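PDB 6O0A: flavohemoglobin, which binds heme and FAD and confers resistance to nitric oxide, probably by oxidising it to nitrate with electrons passed through the flavin to the heme. Local coordinates for residues D49-Q52 against L57-G60; D59-R64 against L109-D114; Q206-Y211 against R234-K239; T214-L219 against H243-T248. All coordinates share one frame; numbering follows the deposited sequence.

Interaction 1 of 4, residues D49-Q52 against L57-G60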
# COMPACT_ATOMS: atom_id res chain seq x y z
N ASP A 49 2.28 -25.11 -3.29
CA ASP A 49 1.29 -25.92 -4.01
C ASP A 49 0.59 -25.10 -5.08
O ASP A 49 0.45 -25.54 -6.23
CB ASP A 49 0.25 -26.48 -3.02
CG ASP A 49 0.82 -27.53 -2.09
OD1 ASP A 49 1.95 -28.01 -2.32
OD2 ASP A 49 0.13 -27.87 -1.10
N MET A 50 0.11 -23.90 -4.72
CA MET A 50 -0.65 -23.10 -5.67
C MET A 50 0.20 -22.70 -6.87
O MET A 50 -0.24 -22.77 -8.02
CB MET A 50 -1.22 -21.85 -5.00
CG MET A 50 -1.99 -21.00 -6.00
SD MET A 50 -2.95 -19.71 -5.17
CE MET A 50 -1.64 -18.77 -4.37
N LEU A 51 1.43 -22.24 -6.62
CA LEU A 51 2.26 -21.75 -7.71
C LEU A 51 2.86 -22.88 -8.55
O LEU A 51 3.27 -22.63 -9.69
CB LEU A 51 3.36 -20.84 -7.14
CG LEU A 51 2.78 -19.59 -6.46
CD1 LEU A 51 3.88 -18.71 -5.88
CD2 LEU A 51 1.90 -18.77 -7.41
N GLN A 52 2.89 -24.11 -8.04
CA GLN A 52 3.21 -25.23 -8.90
C GLN A 52 2.06 -25.53 -9.86
O GLN A 52 2.29 -25.87 -11.03
CB GLN A 52 3.52 -26.47 -8.07
CG GLN A 52 4.06 -27.64 -8.89
CD GLN A 52 2.96 -28.50 -9.53
OE1 GLN A 52 1.78 -28.40 -9.19
NE2 GLN A 52 3.36 -29.37 -10.45
N LEU A 57 0.36 -17.51 -12.25
CA LEU A 57 0.16 -16.52 -11.21
C LEU A 57 1.46 -15.91 -10.71
O LEU A 57 1.44 -14.83 -10.12
CB LEU A 57 -0.63 -17.13 -10.04
CG LEU A 57 -2.08 -17.52 -10.38
CD1 LEU A 57 -2.74 -18.28 -9.22
CD2 LEU A 57 -2.92 -16.27 -10.77
N LEU A 58 2.61 -16.57 -10.93
CA LEU A 58 3.87 -15.90 -10.64
C LEU A 58 4.29 -14.96 -11.76
O LEU A 58 5.09 -14.04 -11.54
CB LEU A 58 4.97 -16.94 -10.39
CG LEU A 58 6.29 -16.48 -9.78
CD1 LEU A 58 6.09 -15.95 -8.36
CD2 LEU A 58 7.30 -17.63 -9.78
N ASP A 59 3.74 -15.17 -12.96
CA ASP A 59 4.07 -14.37 -14.13
C ASP A 59 3.04 -13.26 -14.30
O ASP A 59 2.24 -13.23 -15.23
CB ASP A 59 4.17 -15.29 -15.36
CG ASP A 59 4.50 -14.55 -16.63
OD1 ASP A 59 5.37 -13.66 -16.62
OD2 ASP A 59 3.89 -14.90 -17.67
N GLY A 60 3.04 -12.35 -13.34
CA GLY A 60 2.22 -11.15 -13.43
C GLY A 60 1.39 -10.80 -12.21
O GLY A 60 0.83 -9.70 -12.16
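Leu51, near the C-terminal end of helix 25-53, lies against Leu57 and Leu58 of the loop that follows, in the globin fold of the heme domain; by analogy with other globins this loop probably belongs to the CD region. The helix runs out and the following loop folds in beside its end, bringing CA of Leu51 within 6.6 Å of CA of Leu57. The resulting fit is a forked knob set against a shallow hollow. One prong, CD2 of Leu51, rests on CB of Leu57 at 4.0 Å and also lies over the start of the next residue, 4.2 Å from N of Leu58. The other prong turns to the neighbouring bump, with CD1 of Leu51 4.3 Å from CD1 of Leu58. The side chains of Leu51 and Leu57 cross at about a right angle, and one prong alone, CD2, bears on the base of Leu57. The branched end of Leu57 continues past this knob to the preceding helical residue. Met50, with CG anti to its backbone N (chi1 179°), extends the contact toward the tip of Leu57. No hydrogen bond joins the two segments; the contact is apolar van der Waals packing. Leu57 also approaches the heme, and Phe62 packs against Met50, Leu51 and Leu57 together. At the leucine tip, CG of Met50 meets CD1 of Leu57 at 4.3 Å.

Interaction 2 of 4, residues D59-R64 against L109-D114. With HEM (protoporphyrin IX containing Fe), chain C.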
# COMPACT_ATOMS: atom_id res chain seq x y z
N ASP A 59 3.74 -15.17 -12.96
CA ASP A 59 4.07 -14.37 -14.13
C ASP A 59 3.04 -13.26 -14.30
O ASP A 59 2.24 -13.23 -15.23
CB ASP A 59 4.17 -15.29 -15.36
CG ASP A 59 4.50 -14.55 -16.63
OD1 ASP A 59 5.37 -13.66 -16.62
OD2 ASP A 59 3.89 -14.90 -17.67
N GLY A 60 3.04 -12.35 -13.34
CA GLY A 60 2.22 -11.15 -13.43
C GLY A 60 1.39 -10.80 -12.21
O GLY A 60 0.83 -9.70 -12.16
N MET A 61 1.28 -11.70 -11.23
CA MET A 61 0.43 -11.46 -10.07
C MET A 61 1.25 -11.47 -8.79
O MET A 61 1.50 -10.41 -8.22
CB MET A 61 -0.71 -12.48 -10.05
CG MET A 61 -1.60 -12.44 -8.81
SD MET A 61 -2.75 -11.06 -8.84
CE MET A 61 -3.94 -11.66 -10.04
N PHE A 62 1.71 -12.63 -8.32
CA PHE A 62 2.45 -12.71 -7.06
C PHE A 62 3.91 -12.31 -7.21
O PHE A 62 4.57 -12.62 -8.21
CB PHE A 62 2.38 -14.12 -6.49
CG PHE A 62 1.04 -14.47 -5.93
CD1 PHE A 62 0.65 -14.02 -4.68
CD2 PHE A 62 0.14 -15.24 -6.68
CE1 PHE A 62 -0.61 -14.34 -4.17
CE2 PHE A 62 -1.11 -15.55 -6.18
CZ PHE A 62 -1.49 -15.10 -4.93
N SER A 63 4.43 -11.65 -6.18
CA SER A 63 5.82 -11.23 -6.17
C SER A 63 6.71 -12.38 -5.73
O SER A 63 6.52 -12.95 -4.65
CB SER A 63 6.02 -10.05 -5.22
OG SER A 63 7.41 -9.86 -4.99
N ARG A 64 7.72 -12.68 -6.55
CA ARG A 64 8.67 -13.71 -6.16
C ARG A 64 9.44 -13.30 -4.91
O ARG A 64 9.69 -14.12 -4.03
CB ARG A 64 9.63 -14.00 -7.32
CG ARG A 64 10.79 -14.89 -6.94
CD ARG A 64 11.45 -15.50 -8.16
NE ARG A 64 12.14 -14.52 -9.00
CZ ARG A 64 12.73 -14.82 -10.15
NH1 ARG A 64 13.36 -13.89 -10.86
NH2 ARG A 64 12.70 -16.08 -10.59
N LEU A 109 -3.73 -5.03 -8.94
CA LEU A 109 -3.18 -6.25 -9.54
C LEU A 109 -4.17 -6.96 -10.46
O LEU A 109 -3.82 -7.97 -11.09
CB LEU A 109 -2.71 -7.18 -8.41
CG LEU A 109 -1.60 -6.57 -7.55
CD1 LEU A 109 -1.44 -7.29 -6.22
CD2 LEU A 109 -0.30 -6.53 -8.32
N GLY A 110 -5.39 -6.44 -10.58
CA GLY A 110 -6.35 -6.99 -11.52
C GLY A 110 -6.99 -8.29 -11.09
O GLY A 110 -7.45 -9.06 -11.93
N LEU A 111 -7.04 -8.55 -9.78
CA LEU A 111 -7.54 -9.82 -9.28
C LEU A 111 -9.00 -10.05 -9.67
O LEU A 111 -9.86 -9.20 -9.43
CB LEU A 111 -7.40 -9.87 -7.76
CG LEU A 111 -7.93 -11.15 -7.11
CD1 LEU A 111 -7.19 -12.36 -7.66
CD2 LEU A 111 -7.81 -11.08 -5.59
N GLN A 112 -9.28 -11.23 -10.23
CA GLN A 112 -10.63 -11.55 -10.65
C GLN A 112 -11.29 -12.53 -9.68
O GLN A 112 -10.61 -13.37 -9.07
CB GLN A 112 -10.61 -12.12 -12.07
CG GLN A 112 -10.00 -11.15 -13.08
CD GLN A 112 -10.82 -9.87 -13.20
OE1 GLN A 112 -12.03 -9.91 -13.40
NE2 GLN A 112 -10.16 -8.72 -13.06
N PRO A 113 -12.61 -12.44 -9.53
CA PRO A 113 -13.27 -13.16 -8.43
C PRO A 113 -13.08 -14.67 -8.46
O PRO A 113 -13.05 -15.30 -7.39
CB PRO A 113 -14.75 -12.78 -8.59
CG PRO A 113 -14.76 -11.55 -9.37
CD PRO A 113 -13.55 -11.56 -10.26
N ASP A 114 -12.95 -15.28 -9.64
CA ASP A 114 -12.79 -16.73 -9.71
C ASP A 114 -11.55 -17.22 -8.99
O ASP A 114 -11.50 -18.38 -8.57
CB ASP A 114 -12.75 -17.19 -11.17
CG ASP A 114 -14.11 -17.17 -11.84
OD1 ASP A 114 -15.11 -16.89 -11.14
OD2 ASP A 114 -14.17 -17.42 -13.06
CHA HEM C . -1.88 -9.12 -1.16
CHB HEM C . -5.35 -11.00 1.70
CHC HEM C . -7.06 -13.55 -2.05
CHD HEM C . -3.22 -12.19 -4.69
C1A HEM C . -2.68 -9.39 -0.06
C2A HEM C . -2.55 -8.81 1.25
C3A HEM C . -3.51 -9.32 2.04
C4A HEM C . -4.28 -10.26 1.25
CMA HEM C . -3.76 -9.00 3.52
CAA HEM C . -1.50 -7.75 1.66
CBA HEM C . -2.15 -6.41 1.35
CGA HEM C . -1.18 -5.29 1.62
O1A HEM C . -0.02 -5.36 1.13
O2A HEM C . -1.55 -4.33 2.34
C1B HEM C . -6.13 -11.85 0.94
C2B HEM C . -7.29 -12.59 1.40
C3B HEM C . -7.75 -13.32 0.36
C4B HEM C . -6.91 -13.03 -0.79
CMB HEM C . -7.81 -12.54 2.85
CAB HEM C . -8.97 -14.28 0.30
CBB HEM C . -9.95 -14.32 1.21
C1C HEM C . -6.14 -13.43 -3.08
C2C HEM C . -6.20 -14.13 -4.33
C3C HEM C . -5.14 -13.76 -5.08
C4C HEM C . -4.37 -12.82 -4.29
CMC HEM C . -7.35 -15.10 -4.70
CAC HEM C . -4.70 -14.22 -6.49
CBC HEM C . -5.00 -15.44 -6.98
C1D HEM C . -2.54 -11.25 -3.96
C2D HEM C . -1.33 -10.58 -4.40
C3D HEM C . -0.95 -9.74 -3.44
C4D HEM C . -1.90 -9.83 -2.34
CMD HEM C . -0.64 -10.84 -5.75
CAD HEM C . 0.30 -8.83 -3.49
CBD HEM C . 1.33 -9.40 -2.51
CGD HEM C . 2.08 -10.56 -3.12
O1D HEM C . 2.57 -10.45 -4.27
O2D HEM C . 2.22 -11.61 -2.43
NA HEM C . -3.75 -10.28 -0.03
NB HEM C . -5.93 -12.14 -0.39
NC HEM C . -5.01 -12.63 -3.07
ND HEM C . -2.87 -10.76 -2.70
FE HEM C . -4.56 -11.25 -1.63
O HOH W 1 -1.09 -8.33 -11.46
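Met61 lies across Leu109 and Leu111 in the heme pocket of the globin domain, where the loop before helix 64-69 meets the one leaving helix 96-108. The apolar part of the contact rests on the thioether of Met61, whose chain starts anti to the backbone N (chi1 174°) and then bends twice. Its SD comes to 3.9 Å from CB of Leu109, while CE reaches CD1 of Leu111 at 4.1 Å, the two side chains crossing at about a right angle.

The polar link is indirect: a water donates to O of Leu109 at 2.8 Å, but its 2.5 Å approach to O of Gly60 is unusually short and that leg doubtful. Beyond Leu109, a Schellman motif at Gly110 turns the chain so that Leu111 can face the porphyrin.

Heme contacts form the third group. Leu109 CD1 touches methyl CMD and propionate carbon CAD, and Leu111 CD1 presses on vinyl carbon CAC at 3.3 Å. CMD lies 3.6 Å above one face of the Phe62 ring, displaced toward its rim. Ser63, the N-cap of helix 64-69, offers its backbone to a propionate: N donates to HEM O1D over 2.9 Å, with an N-H...O angle of 158°.

Interaction 3 of 4, residues Q206-Y211 against R234-K239. With FAD (flavin-adenine dinucleotide), chain B.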
# COMPACT_ATOMS: atom_id res chain seq x y z
N GLN A 206 -3.06 8.22 -4.52
CA GLN A 206 -3.20 6.89 -5.09
C GLN A 206 -1.90 6.45 -5.75
O GLN A 206 -0.98 7.24 -6.02
CB GLN A 206 -4.36 6.85 -6.08
CG GLN A 206 -5.73 7.00 -5.41
CD GLN A 206 -6.87 6.72 -6.36
OE1 GLN A 206 -6.88 7.19 -7.49
NE2 GLN A 206 -7.84 5.93 -5.90
N TYR A 207 -1.83 5.14 -6.02
CA TYR A 207 -0.67 4.50 -6.60
C TYR A 207 -1.09 3.71 -7.83
O TYR A 207 -2.28 3.46 -8.05
CB TYR A 207 0.01 3.57 -5.59
CG TYR A 207 -0.91 2.48 -5.06
CD1 TYR A 207 -1.08 1.28 -5.75
CD2 TYR A 207 -1.59 2.63 -3.86
CE1 TYR A 207 -1.91 0.28 -5.24
CE2 TYR A 207 -2.40 1.65 -3.36
CZ TYR A 207 -2.56 0.48 -4.06
OH TYR A 207 -3.38 -0.50 -3.54
N ILE A 208 -0.10 3.31 -8.62
CA ILE A 208 -0.31 2.37 -9.71
C ILE A 208 0.62 1.19 -9.47
O ILE A 208 1.62 1.29 -8.77
CB ILE A 208 -0.07 3.00 -11.10
CG1 ILE A 208 1.22 3.83 -11.16
CG2 ILE A 208 -1.25 3.92 -11.50
CD1 ILE A 208 2.52 3.06 -11.19
N SER A 209 0.28 0.06 -10.08
CA SER A 209 1.21 -1.04 -10.23
C SER A 209 1.82 -0.96 -11.62
O SER A 209 1.09 -0.85 -12.62
CB SER A 209 0.52 -2.40 -10.03
OG SER A 209 0.13 -2.62 -8.68
N ILE A 210 3.15 -0.98 -11.69
CA ILE A 210 3.88 -1.00 -12.95
C ILE A 210 4.56 -2.36 -13.07
O ILE A 210 5.01 -2.94 -12.06
CB ILE A 210 4.88 0.17 -13.04
CG1 ILE A 210 5.51 0.21 -14.43
CG2 ILE A 210 5.93 0.09 -11.95
CD1 ILE A 210 6.11 1.55 -14.77
N TYR A 211 4.63 -2.86 -14.30
CA TYR A 211 5.04 -4.23 -14.61
C TYR A 211 6.29 -4.24 -15.47
O TYR A 211 6.35 -3.52 -16.48
CB TYR A 211 3.91 -4.98 -15.34
CG TYR A 211 2.68 -5.21 -14.49
CD1 TYR A 211 1.84 -4.15 -14.14
CD2 TYR A 211 2.37 -6.48 -14.02
CE1 TYR A 211 0.71 -4.36 -13.35
CE2 TYR A 211 1.25 -6.70 -13.25
CZ TYR A 211 0.42 -5.63 -12.91
OH TYR A 211 -0.69 -5.85 -12.12
N ARG A 234 1.40 9.36 -16.35
CA ARG A 234 1.61 8.76 -15.04
C ARG A 234 3.05 9.02 -14.65
O ARG A 234 3.97 8.64 -15.39
CB ARG A 234 1.34 7.25 -15.04
CG ARG A 234 -0.07 6.88 -15.46
CD ARG A 234 -1.10 7.26 -14.40
NE ARG A 234 -2.37 6.59 -14.69
CZ ARG A 234 -3.57 7.11 -14.46
NH1 ARG A 234 -3.69 8.31 -13.91
NH2 ARG A 234 -4.65 6.41 -14.77
N ARG A 235 3.26 9.67 -13.51
CA ARG A 235 4.59 10.02 -13.04
C ARG A 235 4.84 9.38 -11.68
O ARG A 235 3.97 9.42 -10.81
CB ARG A 235 4.75 11.54 -12.95
CG ARG A 235 6.09 11.97 -12.38
CD ARG A 235 6.08 13.47 -12.10
NE ARG A 235 7.28 13.86 -11.36
CZ ARG A 235 7.32 14.91 -10.54
NH1 ARG A 235 6.23 15.64 -10.36
NH2 ARG A 235 8.44 15.22 -9.91
N ILE A 236 6.02 8.77 -11.52
CA ILE A 236 6.42 8.10 -10.29
C ILE A 236 7.90 8.37 -10.05
O ILE A 236 8.67 8.63 -10.98
CB ILE A 236 6.15 6.57 -10.34
CG1 ILE A 236 6.96 5.94 -11.50
CG2 ILE A 236 4.66 6.30 -10.49
CD1 ILE A 236 6.80 4.41 -11.59
N ALA A 237 8.30 8.30 -8.78
CA ALA A 237 9.71 8.43 -8.39
C ALA A 237 10.11 7.17 -7.65
O ALA A 237 9.55 6.85 -6.60
CB ALA A 237 9.93 9.67 -7.50
N ILE A 238 11.09 6.45 -8.21
CA ILE A 238 11.47 5.13 -7.73
C ILE A 238 12.82 5.24 -7.03
O ILE A 238 13.82 5.66 -7.63
CB ILE A 238 11.54 4.13 -8.89
CG1 ILE A 238 10.18 4.05 -9.61
CG2 ILE A 238 11.99 2.74 -8.38
CD1 ILE A 238 10.16 3.05 -10.81
N LYS A 239 12.86 4.83 -5.77
CA LYS A 239 14.10 4.72 -5.03
C LYS A 239 14.68 3.32 -5.21
O LYS A 239 13.95 2.32 -5.08
CB LYS A 239 13.87 4.99 -3.55
CG LYS A 239 15.13 4.92 -2.71
CD LYS A 239 14.88 5.48 -1.33
CE LYS A 239 16.18 5.57 -0.55
NZ LYS A 239 16.02 6.45 0.64
PA FAD B . 11.66 -6.36 -3.66
O1A FAD B . 12.17 -7.32 -4.67
O2A FAD B . 10.16 -6.31 -3.51
O5B FAD B . 12.31 -6.69 -2.23
C5B FAD B . 11.81 -6.03 -1.05
C4B FAD B . 12.59 -6.61 0.10
O4B FAD B . 12.38 -8.04 0.14
C3B FAD B . 14.10 -6.46 0.01
O3B FAD B . 14.54 -5.20 0.51
C2B FAD B . 14.59 -7.60 0.89
O2B FAD B . 14.58 -7.25 2.27
C1B FAD B . 13.54 -8.69 0.63
N9A FAD B . 13.96 -9.69 -0.34
C8A FAD B . 14.10 -9.52 -1.69
N7A FAD B . 14.56 -10.57 -2.33
C5A FAD B . 14.75 -11.50 -1.32
C6A FAD B . 15.30 -12.79 -1.32
N6A FAD B . 15.74 -13.41 -2.42
N1A FAD B . 15.40 -13.44 -0.13
C2A FAD B . 14.97 -12.82 0.97
N3A FAD B . 14.45 -11.59 1.10
C4A FAD B . 14.37 -10.98 -0.09
N1 FAD B . 8.64 2.88 -3.63
C2 FAD B . 9.23 4.00 -4.16
O2 FAD B . 10.44 4.05 -4.39
N3 FAD B . 8.44 5.12 -4.44
C4 FAD B . 7.08 5.22 -4.24
O4 FAD B . 6.47 6.25 -4.55
C4X FAD B . 6.47 4.03 -3.69
N5 FAD B . 5.18 4.04 -3.47
C5X FAD B . 4.59 2.90 -2.94
C6 FAD B . 3.22 2.90 -2.69
C7 FAD B . 2.58 1.78 -2.17
C7M FAD B . 1.11 1.82 -1.87
C8 FAD B . 3.33 0.62 -1.91
C8M FAD B . 2.68 -0.63 -1.39
C9 FAD B . 4.70 0.62 -2.15
C9A FAD B . 5.34 1.75 -2.65
N10 FAD B . 6.73 1.78 -2.89
C10 FAD B . 7.33 2.91 -3.41
C1' FAD B . 7.56 0.58 -2.69
C2' FAD B . 7.63 -0.30 -3.93
O2' FAD B . 6.33 -0.79 -4.25
C3' FAD B . 8.60 -1.47 -3.76
O3' FAD B . 8.26 -2.20 -2.58
C4' FAD B . 10.07 -1.04 -3.67
O4' FAD B . 10.36 -0.19 -4.78
C5' FAD B . 11.02 -2.22 -3.63
O5' FAD B . 10.85 -2.99 -4.84
P FAD B . 12.02 -4.01 -5.24
O1P FAD B . 13.32 -3.36 -5.58
O2P FAD B . 11.48 -4.85 -6.36
O3P FAD B . 12.23 -4.91 -3.94
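Strand 207-211, bearing Ile208 and Ile210, and strand 234-239, bearing Arg234 and Ile236, run nearly perpendicular, at a signed crossing angle of -81° with their axes 8.9 Å apart at the closest point. That spacing leaves no backbone hydrogen bond between them, and side chains alone bridge the gap. The central meeting is that of Ile208 and Ile236, whose side chains cross at about a right angle: CD1 of Ile208 touches the CG2 branch of Ile236 at 3.9 Å. Ile208 gets there by placing CG1 between its backbone N and carbonyl carbon (chi1 46°), from which the chain bends on to CD1. Its other branch, CG2, lies obliquely to the guanidinium of Arg234, 4.3 Å from NE; the polar end of this arginine is engaged elsewhere, NH2 donating to O of Thr200. CD1 of Ile210 comes near CD1 of Ile236, a doubtful contact since Ile210 is modelled in two conformers.

Such orthogonal packing is what the antiparallel six-stranded barrel of the ferredoxin reductase-like flavoproteins produces. Three strands separate these two in the order of the sheet, and they face one another across its apolar interior, to which Phe224 and Ile261 also contribute.

The same strands handle the flavin at opposite ends of its ring system. Methyl C7M lies over one face of the Tyr207 ring, 3.5 Å from CD2. At the pyrimidine end, N3 donates to O of Ala237 over 3.0 Å, while N of Lys239 makes an almost straight bond to FAD O2, 2.9 Å long.

Interaction 4 of 4, residues T214-L219 against H243-T248. With FAD (flavin-adenine dinucleotide), chain B.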
# COMPACT_ATOMS: atom_id res chain seq x y z
N THR A 214 11.53 -9.78 -14.89
CA THR A 214 12.79 -10.10 -14.24
C THR A 214 13.81 -10.49 -15.30
O THR A 214 13.48 -10.76 -16.46
CB THR A 214 12.60 -11.26 -13.27
OG1 THR A 214 12.18 -12.41 -14.01
CG2 THR A 214 11.55 -10.93 -12.23
N SER A 215 15.08 -10.55 -14.88
CA SER A 215 16.13 -10.96 -15.80
C SER A 215 15.85 -12.31 -16.44
O SER A 215 16.22 -12.54 -17.59
CB SER A 215 17.48 -11.00 -15.08
OG SER A 215 17.49 -11.99 -14.07
N ASP A 216 15.17 -13.21 -15.73
CA ASP A 216 14.86 -14.53 -16.26
C ASP A 216 13.44 -14.62 -16.84
O ASP A 216 12.99 -15.72 -17.18
CB ASP A 216 15.09 -15.61 -15.19
CG ASP A 216 14.35 -15.34 -13.89
OD1 ASP A 216 13.97 -14.19 -13.61
OD2 ASP A 216 14.18 -16.31 -13.12
N GLY A 217 12.75 -13.50 -16.99
CA GLY A 217 11.57 -13.45 -17.84
C GLY A 217 10.21 -13.49 -17.18
O GLY A 217 9.21 -13.65 -17.90
N LEU A 218 10.13 -13.37 -15.85
CA LEU A 218 8.85 -13.36 -15.14
C LEU A 218 8.32 -11.94 -15.02
O LEU A 218 9.03 -11.04 -14.55
CB LEU A 218 8.99 -13.95 -13.73
CG LEU A 218 9.13 -15.47 -13.62
CD1 LEU A 218 9.35 -15.85 -12.18
CD2 LEU A 218 7.89 -16.15 -14.19
N LEU A 219 7.05 -11.73 -15.41
CA LEU A 219 6.43 -10.42 -15.25
C LEU A 219 6.13 -10.18 -13.78
O LEU A 219 5.57 -11.04 -13.09
CB LEU A 219 5.14 -10.34 -16.08
CG LEU A 219 4.62 -8.91 -16.26
CD1 LEU A 219 5.54 -8.12 -17.17
CD2 LEU A 219 3.20 -8.92 -16.80
N HIS A 243 18.68 -4.46 -2.48
CA HIS A 243 18.38 -5.86 -2.21
C HIS A 243 17.05 -6.29 -2.80
O HIS A 243 16.59 -7.40 -2.51
CB HIS A 243 18.40 -6.10 -0.70
CG HIS A 243 19.74 -5.84 -0.08
ND1 HIS A 243 20.84 -6.64 -0.32
CD2 HIS A 243 20.17 -4.83 0.72
CE1 HIS A 243 21.88 -6.15 0.34
NE2 HIS A 243 21.50 -5.06 0.97
N GLY A 244 16.44 -5.46 -3.63
CA GLY A 244 15.20 -5.81 -4.29
C GLY A 244 15.44 -6.30 -5.70
O GLY A 244 16.51 -6.14 -6.29
N GLU A 245 14.40 -6.90 -6.27
CA GLU A 245 14.58 -7.43 -7.61
C GLU A 245 14.22 -6.43 -8.71
O GLU A 245 14.92 -6.36 -9.73
CB GLU A 245 13.75 -8.71 -7.78
CG GLU A 245 13.94 -9.32 -9.15
CD GLU A 245 13.52 -10.77 -9.23
OE1 GLU A 245 12.64 -11.21 -8.44
OE2 GLU A 245 14.09 -11.46 -10.08
N MET A 246 13.16 -5.64 -8.52
CA MET A 246 12.61 -4.90 -9.65
C MET A 246 13.05 -3.44 -9.74
O MET A 246 13.01 -2.89 -10.85
CB MET A 246 11.07 -4.95 -9.64
CG MET A 246 10.49 -6.37 -9.76
SD MET A 246 11.15 -7.28 -11.18
CE MET A 246 10.61 -6.27 -12.55
N THR A 247 13.47 -2.79 -8.65
CA THR A 247 13.79 -1.37 -8.82
C THR A 247 15.01 -1.16 -9.72
O THR A 247 15.03 -0.20 -10.50
CB THR A 247 13.98 -0.65 -7.47
OG1 THR A 247 14.83 -1.41 -6.62
CG2 THR A 247 12.64 -0.44 -6.79
N THR A 248 16.00 -2.05 -9.67
CA THR A 248 17.10 -1.92 -10.62
C THR A 248 16.59 -2.05 -12.05
O THR A 248 17.06 -1.32 -12.94
CB THR A 248 18.20 -2.95 -10.31
OG1 THR A 248 19.33 -2.68 -11.15
CG2 THR A 248 17.70 -4.38 -10.53
PA FAD B . 11.66 -6.36 -3.66
O1A FAD B . 12.17 -7.32 -4.67
O2A FAD B . 10.16 -6.31 -3.51
O5B FAD B . 12.31 -6.69 -2.23
C5B FAD B . 11.81 -6.03 -1.05
C4B FAD B . 12.59 -6.61 0.10
O4B FAD B . 12.38 -8.04 0.14
C3B FAD B . 14.10 -6.46 0.01
O3B FAD B . 14.54 -5.20 0.51
C2B FAD B . 14.59 -7.60 0.89
O2B FAD B . 14.58 -7.25 2.27
C1B FAD B . 13.54 -8.69 0.63
N9A FAD B . 13.96 -9.69 -0.34
C8A FAD B . 14.10 -9.52 -1.69
N7A FAD B . 14.56 -10.57 -2.33
C5A FAD B . 14.75 -11.50 -1.32
C6A FAD B . 15.30 -12.79 -1.32
N6A FAD B . 15.74 -13.41 -2.42
N1A FAD B . 15.40 -13.44 -0.13
C2A FAD B . 14.97 -12.82 0.97
N3A FAD B . 14.45 -11.59 1.10
C4A FAD B . 14.37 -10.98 -0.09
N1 FAD B . 8.64 2.88 -3.63
C2 FAD B . 9.23 4.00 -4.16
O2 FAD B . 10.44 4.05 -4.39
N3 FAD B . 8.44 5.12 -4.44
C4 FAD B . 7.08 5.22 -4.24
O4 FAD B . 6.47 6.25 -4.55
C4X FAD B . 6.47 4.03 -3.69
N5 FAD B . 5.18 4.04 -3.47
C5X FAD B . 4.59 2.90 -2.94
C6 FAD B . 3.22 2.90 -2.69
C7 FAD B . 2.58 1.78 -2.17
C7M FAD B . 1.11 1.82 -1.87
C8 FAD B . 3.33 0.62 -1.91
C8M FAD B . 2.68 -0.63 -1.39
C9 FAD B . 4.70 0.62 -2.15
C9A FAD B . 5.34 1.75 -2.65
N10 FAD B . 6.73 1.78 -2.89
C10 FAD B . 7.33 2.91 -3.41
C1' FAD B . 7.56 0.58 -2.69
C2' FAD B . 7.63 -0.30 -3.93
O2' FAD B . 6.33 -0.79 -4.25
C3' FAD B . 8.60 -1.47 -3.76
O3' FAD B . 8.26 -2.20 -2.58
C4' FAD B . 10.07 -1.04 -3.67
O4' FAD B . 10.36 -0.19 -4.78
C5' FAD B . 11.02 -2.22 -3.63
O5' FAD B . 10.85 -2.99 -4.84
P FAD B . 12.02 -4.01 -5.24
O1P FAD B . 13.32 -3.36 -5.58
O2P FAD B . 11.48 -4.85 -6.36
O3P FAD B . 12.23 -4.91 -3.94
O HOH W 2 15.69 -10.27 -12.01
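Glu245 reaches from the FAD pyrophosphate to Thr214, joining the phosphate-binding start of helix 246-251 to a type I beta turn, Thr214 to Gly217, between two strands of the FAD-binding barrel. Its CB sits 3.8 Å from O1A of the cofactor. From there CG lies anti to the backbone N (chi1 -178°) and the chain stays extended, carrying the carboxylate away from the phosphate to the turn. CD faces the methyl of Thr214, and OE2 lies 3.4 Å from CG2 of that residue. OE1 lies on the same methyl, farther off. OE2 accepts a bond from a water at 2.8 Å, and this water in turn accepts from N of Ser215. OE2 is also paired in a salt bridge with Arg64, whose NH1 takes OD1 of Asp216 as well; this shared cation probably explains how the two acids tolerate 4.5 Å between Glu245 OE2 and Asp216 OD1.

Thr214 is held locally. Its hydroxyl accepts from N of Leu218 and donates to OD1 of Asp216 over 2.6 Å, meeting that oxygen on the anti side, 34° out of the carboxylate plane. With the hydroxyl engaged by the turn and the residue after it, CG2 remains to face the helix, where SD of Met246 meets it at 3.8 Å.

Successive backbone N-H groups grip the pyrophosphate: N of Glu245 bonds to O1A at 2.8 Å, N of Met246 to O2P and N of Thr247 to O1P. O1P takes a second bond from the hydroxyl, Thr247 OG1, at 2.7 Å.

Interactions 1 and 2 belong to the heme side, 3 and 4 to the FAD side. The first two share Asp59 and Gly60, centres about 9 Å apart; CE of Met50 packs on CZ of Phe62 at 3.7 Å, putting the helix-loop fit against a heme-pocket residue. Arg64 ties interaction 2 to interaction 4, its NH1 lying 2.7 Å from OE2 of Glu245 and 2.8 Å from OD1 of Asp216. Asp59 OD1 adds a probable hydrogen bond to Leu219 N. Interactions 3 and 4 hold different parts of FAD, flavin ring and pyrophosphate. Tyr211 meets Gly60 and Leu109, so the barrel of interaction 3 abuts the globin loops of interaction 2, centres about 17 Å apart.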